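3-hydroxyisobutyrate dehydrogenase family protein (Geobacter sulfurreducens, PDB 3PDU) probably reduces succinic semialdehyde to gamma-hydroxybutyrate using NADPH, as a member of the beta-hydroxyacid dehydrogenase family. Local coordinates at residues G113-K125 against H160-V174. Residues are numbered along the deposited sequence; the frame is centred on the assembly and turned at random. Where two conformers were deposited one is given.
With NAP (NADP nicotinamide-adenine-dinucleotide phosphate), chain I.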
loop_
_atom_site.group_PDB
_atom_site.type_symbol
_atom_site.label_atom_id
_atom_site.label_comp_id
_atom_site.label_asym_id
_atom_site.label_seq_id
_atom_site.Cartn_x
_atom_site.Cartn_y
_atom_site.Cartn_z
ATOM N N GLY A 113 -10.103 18.612 -40.521
ATOM C CA GLY A 113 -9.210 19.498 -41.242
ATOM C C GLY A 113 -8.482 20.505 -40.371
ATOM O O GLY A 113 -7.925 21.474 -40.879
ATOM N N GLY A 114 -8.481 20.283 -39.058
ATOM C CA GLY A 114 -7.756 21.147 -38.145
ATOM C C GLY A 114 -6.379 20.569 -37.882
ATOM O O GLY A 114 -6.080 19.468 -38.333
ATOM N N ARG A 115 -5.522 21.318 -37.194
ATOM C CA ARG A 115 -4.266 20.752 -36.702
ATOM C C ARG A 115 -4.337 20.628 -35.192
ATOM O O ARG A 115 -4.927 21.491 -34.532
ATOM C CB ARG A 115 -3.073 21.625 -37.110
ATOM C CG ARG A 115 -2.868 21.732 -38.623
ATOM C CD ARG A 115 -1.726 22.684 -38.959
ATOM N NE ARG A 115 -2.046 24.063 -38.601
ATOM C CZ ARG A 115 -1.139 25.010 -38.383
ATOM N NH1 ARG A 115 0.152 24.728 -38.474
ATOM N NH2 ARG A 115 -1.522 26.244 -38.067
ATOM N N PHE A 116 -3.749 19.559 -34.652
ATOM C CA PHE A 116 -3.804 19.286 -33.220
ATOM C C PHE A 116 -2.422 19.127 -32.598
ATOM O O PHE A 116 -1.523 18.479 -33.154
ATOM C CB PHE A 116 -4.638 18.035 -32.887
ATOM C CG PHE A 116 -4.683 17.728 -31.407
ATOM C CD1 PHE A 116 -5.491 18.476 -30.557
ATOM C CD2 PHE A 116 -3.896 16.718 -30.861
ATOM C CE1 PHE A 116 -5.523 18.218 -29.189
ATOM C CE2 PHE A 116 -3.933 16.444 -29.500
ATOM C CZ PHE A 116 -4.743 17.198 -28.662
ATOM N N LEU A 117 -2.272 19.720 -31.425
ATOM C CA LEU A 117 -1.074 19.551 -30.617
ATOM C C LEU A 117 -1.513 19.411 -29.175
ATOM O O LEU A 117 -2.369 20.172 -28.719
ATOM C CB LEU A 117 -0.202 20.807 -30.752
ATOM C CG LEU A 117 1.175 20.807 -30.099
ATOM C CD1 LEU A 117 2.125 19.943 -30.921
ATOM C CD2 LEU A 117 1.701 22.242 -30.013
ATOM N N GLU A 118 -0.960 18.445 -28.445
ATOM C CA GLU A 118 -1.203 18.408 -27.007
ATOM C C GLU A 118 -0.027 19.135 -26.382
ATOM O O GLU A 118 1.089 19.064 -26.894
ATOM C CB GLU A 118 -1.317 16.966 -26.487
ATOM C CG GLU A 118 -0.015 16.158 -26.551
ATOM C CD GLU A 118 -0.142 14.771 -25.931
ATOM O OE1 GLU A 118 -1.222 14.446 -25.392
ATOM O OE2 GLU A 118 0.840 13.997 -25.989
ATOM N N ALA A 119 -0.268 19.869 -25.306
ATOM C CA ALA A 119 0.827 20.573 -24.652
ATOM C C ALA A 119 0.570 20.779 -23.162
ATOM O O ALA A 119 0.487 21.922 -22.692
ATOM C CB ALA A 119 1.100 21.905 -25.349
ATOM N N PRO A 120 0.462 19.674 -22.404
ATOM C CA PRO A 120 0.277 19.819 -20.958
ATOM C C PRO A 120 1.525 20.478 -20.365
ATOM O O PRO A 120 2.580 20.496 -21.004
ATOM C CB PRO A 120 0.131 18.369 -20.469
ATOM C CG PRO A 120 0.832 17.532 -21.529
ATOM C CD PRO A 120 0.597 18.262 -22.824
ATOM N N VAL A 121 1.411 21.028 -19.168
ATOM C CA VAL A 121 2.514 21.784 -18.605
ATOM C C VAL A 121 2.944 21.305 -17.223
ATOM O O VAL A 121 2.157 20.729 -16.471
ATOM C CB VAL A 121 2.161 23.282 -18.516
ATOM C CG1 VAL A 121 1.755 23.822 -19.884
ATOM C CG2 VAL A 121 1.048 23.522 -17.480
ATOM N N SER A 122 4.204 21.553 -16.889
ATOM C CA SER A 122 4.680 21.342 -15.532
ATOM C C SER A 122 4.902 22.730 -14.922
ATOM O O SER A 122 5.564 23.579 -15.522
ATOM C CB SER A 122 5.977 20.518 -15.554
ATOM O OG SER A 122 6.474 20.293 -14.249
ATOM N N GLY A 123 4.332 22.974 -13.745
ATOM C CA GLY A 123 4.347 24.310 -13.163
ATOM C C GLY A 123 2.948 24.652 -12.672
ATOM O O GLY A 123 1.967 24.316 -13.331
ATOM N N THR A 124 2.857 25.308 -11.520
ATOM C CA THR A 124 1.574 25.515 -10.847
ATOM C C THR A 124 1.083 26.953 -11.046
ATOM O O THR A 124 1.445 27.601 -12.027
ATOM C CB THR A 124 1.649 25.075 -9.328
ATOM O OG1 THR A 124 0.365 25.169 -8.711
ATOM C CG2 THR A 124 2.624 25.927 -8.552
ATOM N N LYS A 125 0.234 27.433 -10.142
ATOM C CA LYS A 125 -0.367 28.759 -10.267
ATOM C C LYS A 125 0.622 29.918 -10.478
ATOM O O LYS A 125 0.458 30.730 -11.396
ATOM C CB LYS A 125 -1.249 29.053 -9.049
ATOM C CG LYS A 125 -2.012 30.376 -9.168
ATOM C CD LYS A 125 -3.053 30.503 -8.073
ATOM C CE LYS A 125 -2.553 31.326 -6.905
ATOM N NZ LYS A 125 -2.623 32.788 -7.171
ATOM N N HIS A 160 9.204 19.480 -27.711
ATOM C CA HIS A 160 8.325 18.693 -28.564
ATOM C C HIS A 160 8.753 17.235 -28.442
ATOM O O HIS A 160 9.897 16.885 -28.746
ATOM C CB HIS A 160 8.381 19.173 -30.017
ATOM C CG HIS A 160 7.395 18.490 -30.914
ATOM N ND1 HIS A 160 7.603 17.224 -31.419
ATOM C CD2 HIS A 160 6.192 18.892 -31.389
ATOM C CE1 HIS A 160 6.574 16.877 -32.171
ATOM N NE2 HIS A 160 5.704 17.871 -32.170
ATOM N N LEU A 161 7.828 16.388 -28.002
ATOM C CA LEU A 161 8.169 15.039 -27.560
ATOM C C LEU A 161 7.768 13.937 -28.546
ATOM O O LEU A 161 7.855 12.755 -28.218
ATOM C CB LEU A 161 7.519 14.766 -26.193
ATOM C CG LEU A 161 8.016 15.670 -25.047
ATOM C CD1 LEU A 161 7.129 15.583 -23.798
ATOM C CD2 LEU A 161 9.456 15.344 -24.691
ATOM N N GLY A 162 7.319 14.323 -29.734
ATOM C CA GLY A 162 7.016 13.369 -30.787
ATOM C C GLY A 162 5.537 13.271 -31.087
ATOM O O GLY A 162 4.849 14.288 -31.171
ATOM N N GLU A 163 5.046 12.045 -31.254
ATOM C CA GLU A 163 3.642 11.808 -31.602
ATOM C C GLU A 163 2.676 12.111 -30.454
ATOM O O GLU A 163 3.052 12.037 -29.283
ATOM C CB GLU A 163 3.457 10.348 -32.031
ATOM C CG GLU A 163 4.448 9.872 -33.089
ATOM C CD GLU A 163 3.973 10.129 -34.513
ATOM O OE1 GLU A 163 3.082 10.982 -34.709
ATOM O OE2 GLU A 163 4.495 9.471 -35.440
ATOM N N VAL A 164 1.430 12.440 -30.795
ATOM C CA VAL A 164 0.412 12.690 -29.784
ATOM C C VAL A 164 0.381 11.520 -28.814
ATOM O O VAL A 164 0.443 10.348 -29.223
ATOM C CB VAL A 164 -0.983 12.890 -30.399
ATOM C CG1 VAL A 164 -2.028 13.060 -29.304
ATOM C CG2 VAL A 164 -0.984 14.100 -31.323
ATOM N N GLY A 165 0.304 11.839 -27.527
ATOM C CA GLY A 165 0.352 10.822 -26.492
ATOM C C GLY A 165 1.615 10.878 -25.650
ATOM O O GLY A 165 1.562 10.587 -24.459
ATOM N N GLN A 166 2.749 11.234 -26.258
ATOM C CA GLN A 166 4.022 11.284 -25.527
ATOM C C GLN A 166 4.049 12.442 -24.537
ATOM O O GLN A 166 4.653 12.341 -23.469
ATOM C CB GLN A 166 5.214 11.401 -26.487
ATOM C CG GLN A 166 5.398 10.183 -27.382
ATOM C CD GLN A 166 5.632 8.924 -26.577
ATOM O OE1 GLN A 166 6.744 8.674 -26.122
ATOM N NE2 GLN A 166 4.578 8.131 -26.383
ATOM N N GLY A 167 3.410 13.551 -24.907
ATOM C CA GLY A 167 3.273 14.681 -24.002
ATOM C C GLY A 167 2.446 14.299 -22.782
ATOM O O GLY A 167 2.848 14.548 -21.647
ATOM N N ALA A 168 1.289 13.681 -23.004
ATOM C CA ALA A 168 0.459 13.256 -21.880
ATOM C C ALA A 168 1.207 12.265 -20.990
ATOM O O ALA A 168 1.147 12.345 -19.753
ATOM C CB ALA A 168 -0.853 12.634 -22.387
ATOM N N ARG A 169 1.910 11.325 -21.616
ATOM C CA ARG A 169 2.670 10.336 -20.858
ATOM C C ARG A 169 3.760 10.979 -20.001
ATOM O O ARG A 169 3.879 10.666 -18.812
ATOM C CB ARG A 169 3.241 9.253 -21.776
ATOM C CG ARG A 169 2.172 8.292 -22.316
ATOM C CD ARG A 169 2.726 7.367 -23.409
ATOM N NE ARG A 169 1.756 6.319 -23.730
ATOM C CZ ARG A 169 2.050 5.205 -24.388
ATOM N NH1 ARG A 169 3.286 5.001 -24.827
ATOM N NH2 ARG A 169 1.104 4.302 -24.618
ATOM N N MET A 170 4.544 11.887 -20.588
ATOM C CA MET A 170 5.540 12.620 -19.814
ATOM C C MET A 170 4.910 13.366 -18.631
ATOM O O MET A 170 5.426 13.322 -17.509
ATOM C CB MET A 170 6.302 13.616 -20.700
ATOM C CG MET A 170 7.380 14.394 -19.954
ATOM S SD MET A 170 8.800 13.375 -19.413
ATOM C CE MET A 170 9.700 13.252 -20.963
ATOM N N LYS A 171 3.815 14.075 -18.881
ATOM C CA LYS A 171 3.137 14.835 -17.831
ATOM C C LYS A 171 2.676 13.919 -16.699
ATOM O O LYS A 171 2.861 14.222 -15.517
ATOM C CB LYS A 171 1.944 15.603 -18.410
ATOM C CG LYS A 171 1.047 16.283 -17.368
ATOM C CD LYS A 171 1.820 17.337 -16.553
ATOM C CE LYS A 171 0.947 17.949 -15.456
ATOM N NZ LYS A 171 1.746 18.809 -14.528
ATOM N N LEU A 172 2.066 12.797 -17.055
ATOM C CA LEU A 172 1.581 11.873 -16.024
ATOM C C LEU A 172 2.728 11.253 -15.193
ATOM O O LEU A 172 2.598 11.035 -13.976
ATOM C CB LEU A 172 0.685 10.800 -16.652
ATOM C CG LEU A 172 -0.667 11.329 -17.157
ATOM C CD1 LEU A 172 -1.481 10.207 -17.785
ATOM C CD2 LEU A 172 -1.469 12.014 -16.038
ATOM N N VAL A 173 3.846 10.969 -15.852
ATOM C CA VAL A 173 5.014 10.412 -15.167
ATOM C C VAL A 173 5.585 11.441 -14.198
ATOM O O VAL A 173 5.854 11.137 -13.042
ATOM C CB VAL A 173 6.108 9.970 -16.171
ATOM C CG1 VAL A 173 7.427 9.717 -15.443
ATOM C CG2 VAL A 173 5.665 8.714 -16.920
ATOM N N VAL A 174 5.767 12.666 -14.677
ATOM C CA VAL A 174 6.246 13.750 -13.820
ATOM C C VAL A 174 5.335 13.964 -12.612
ATOM O O VAL A 174 5.818 14.066 -11.479
ATOM C CB VAL A 174 6.387 15.063 -14.612
ATOM C CG1 VAL A 174 6.669 16.242 -13.667
ATOM C CG2 VAL A 174 7.492 14.920 -15.666
HETATM P PA NAP I . -9.525 24.488 -12.348
HETATM O O1A NAP I . -10.307 23.516 -11.565
HETATM O O2A NAP I . -9.310 25.772 -11.659
HETATM O O5B NAP I . -10.172 24.733 -13.785
HETATM C C5B NAP I . -10.759 23.729 -14.571
HETATM C C4B NAP I . -11.314 24.394 -15.831
HETATM O O4B NAP I . -12.000 23.415 -16.601
HETATM C C3B NAP I . -12.339 25.496 -15.529
HETATM O O3B NAP I . -12.251 26.461 -16.563
HETATM C C2B NAP I . -13.666 24.767 -15.656
HETATM O O2B NAP I . -14.770 25.546 -16.045
HETATM C C1B NAP I . -13.329 23.826 -16.792
HETATM N N9A NAP I . -14.217 22.660 -16.850
HETATM C C8A NAP I . -14.323 21.622 -15.965
HETATM N N7A NAP I . -15.269 20.772 -16.445
HETATM C C5A NAP I . -15.740 21.247 -17.615
HETATM C C6A NAP I . -16.687 20.773 -18.511
HETATM N N6A NAP I . -17.323 19.618 -18.280
HETATM N N1A NAP I . -16.958 21.514 -19.638
HETATM C C2A NAP I . -16.293 22.700 -19.883
HETATM N N3A NAP I . -15.352 23.162 -18.988
HETATM C C4A NAP I . -15.087 22.442 -17.875
HETATM O O3 NAP I . -8.161 23.729 -12.706
HETATM P PN NAP I . -6.696 24.227 -13.109
HETATM O O1N NAP I . -5.848 24.142 -11.907
HETATM O O2N NAP I . -6.820 25.458 -13.931
HETATM O O5D NAP I . -6.322 22.978 -14.049
HETATM C C5D NAP I . -6.594 22.935 -15.432
HETATM C C4D NAP I . -5.752 21.798 -15.998
HETATM O O4D NAP I . -4.381 22.087 -15.808
HETATM C C3D NAP I . -6.004 20.500 -15.238
HETATM O O3D NAP I . -5.854 19.426 -16.154
HETATM C C2D NAP I . -4.876 20.430 -14.229
HETATM O O2D NAP I . -4.571 19.100 -13.835
HETATM C C1D NAP I . -3.770 21.050 -15.073
HETATM N N1N NAP I . -2.647 21.638 -14.342
HETATM C C2N NAP I . -2.849 22.354 -13.194
HETATM C C3N NAP I . -1.758 22.929 -12.532
HETATM C C7N NAP I . -1.948 23.752 -11.279
HETATM O O7N NAP I . -0.837 23.969 -10.466
HETATM N N7N NAP I . -3.140 24.243 -10.928
HETATM C C4N NAP I . -0.479 22.768 -13.060
HETATM C C5N NAP I . -0.285 22.054 -14.243
HETATM C C6N NAP I . -1.388 21.502 -14.884
HETATM P P2B NAP I . -15.732 26.199 -14.929
HETATM O O1X NAP I . -17.059 26.351 -15.612
HETATM O O2X NAP I . -15.799 25.280 -13.728
HETATM O O3X NAP I . -15.175 27.524 -14.499
HETATM O O HOH W 1 4.474 19.071 -12.880
#
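Strand 115-118 and helix 166-174 run nearly parallel, 16° apart with their axes 9.3 Å from each other at closest approach, and E118 on the strand meets the backbone at the helix start. Its CG lies between the backbone N and the carbonyl carbon (chi1 67°), and from there the extended chain carries the carboxylate to the first turn. OE2 accepts from G165 N at 2.7 Å and from A168 N at 3.0 Å, the two amides approaching opposite faces of the carboxylate plane; a weak bond from G167 N is added. A carboxylate held by the amides of a helix N-terminus would probably be stabilised as the anion. OE1 is hydrogen-bonded to S102 OG of helix 99-111, so the carboxylate is held at both oxygens, which probably limits its rotation. A glutamine here has no charge to offer, and would probably leave the amides of G165 and A168 with a weaker acceptor, or an NH2 turned against them. G167 leaves room here, since a CB would clash with OE2. Beside the E118 carboxylate, V164 sets its methyls against the edge of the F116 ring, CG1 3.9 Å from CE2. The contact joins the Rossmann-type dinucleotide-binding domain to the long helix 166-194 that leads into the helical domain, and it ends at the cofactor. P120 packs its CG 3.8 Å from K171 CB, while the lysine, bent at chi2 (61°), sends NZ to V121 O at 2.8 Å, tilted slightly from the carbonyl plane. N175 OD1 is a second hydrogen-bond partner of NZ, which stands 3.8 Å from C5N of the NADP nicotinamide; in related beta-hydroxyacid dehydrogenases a lysine at this place is catalytic.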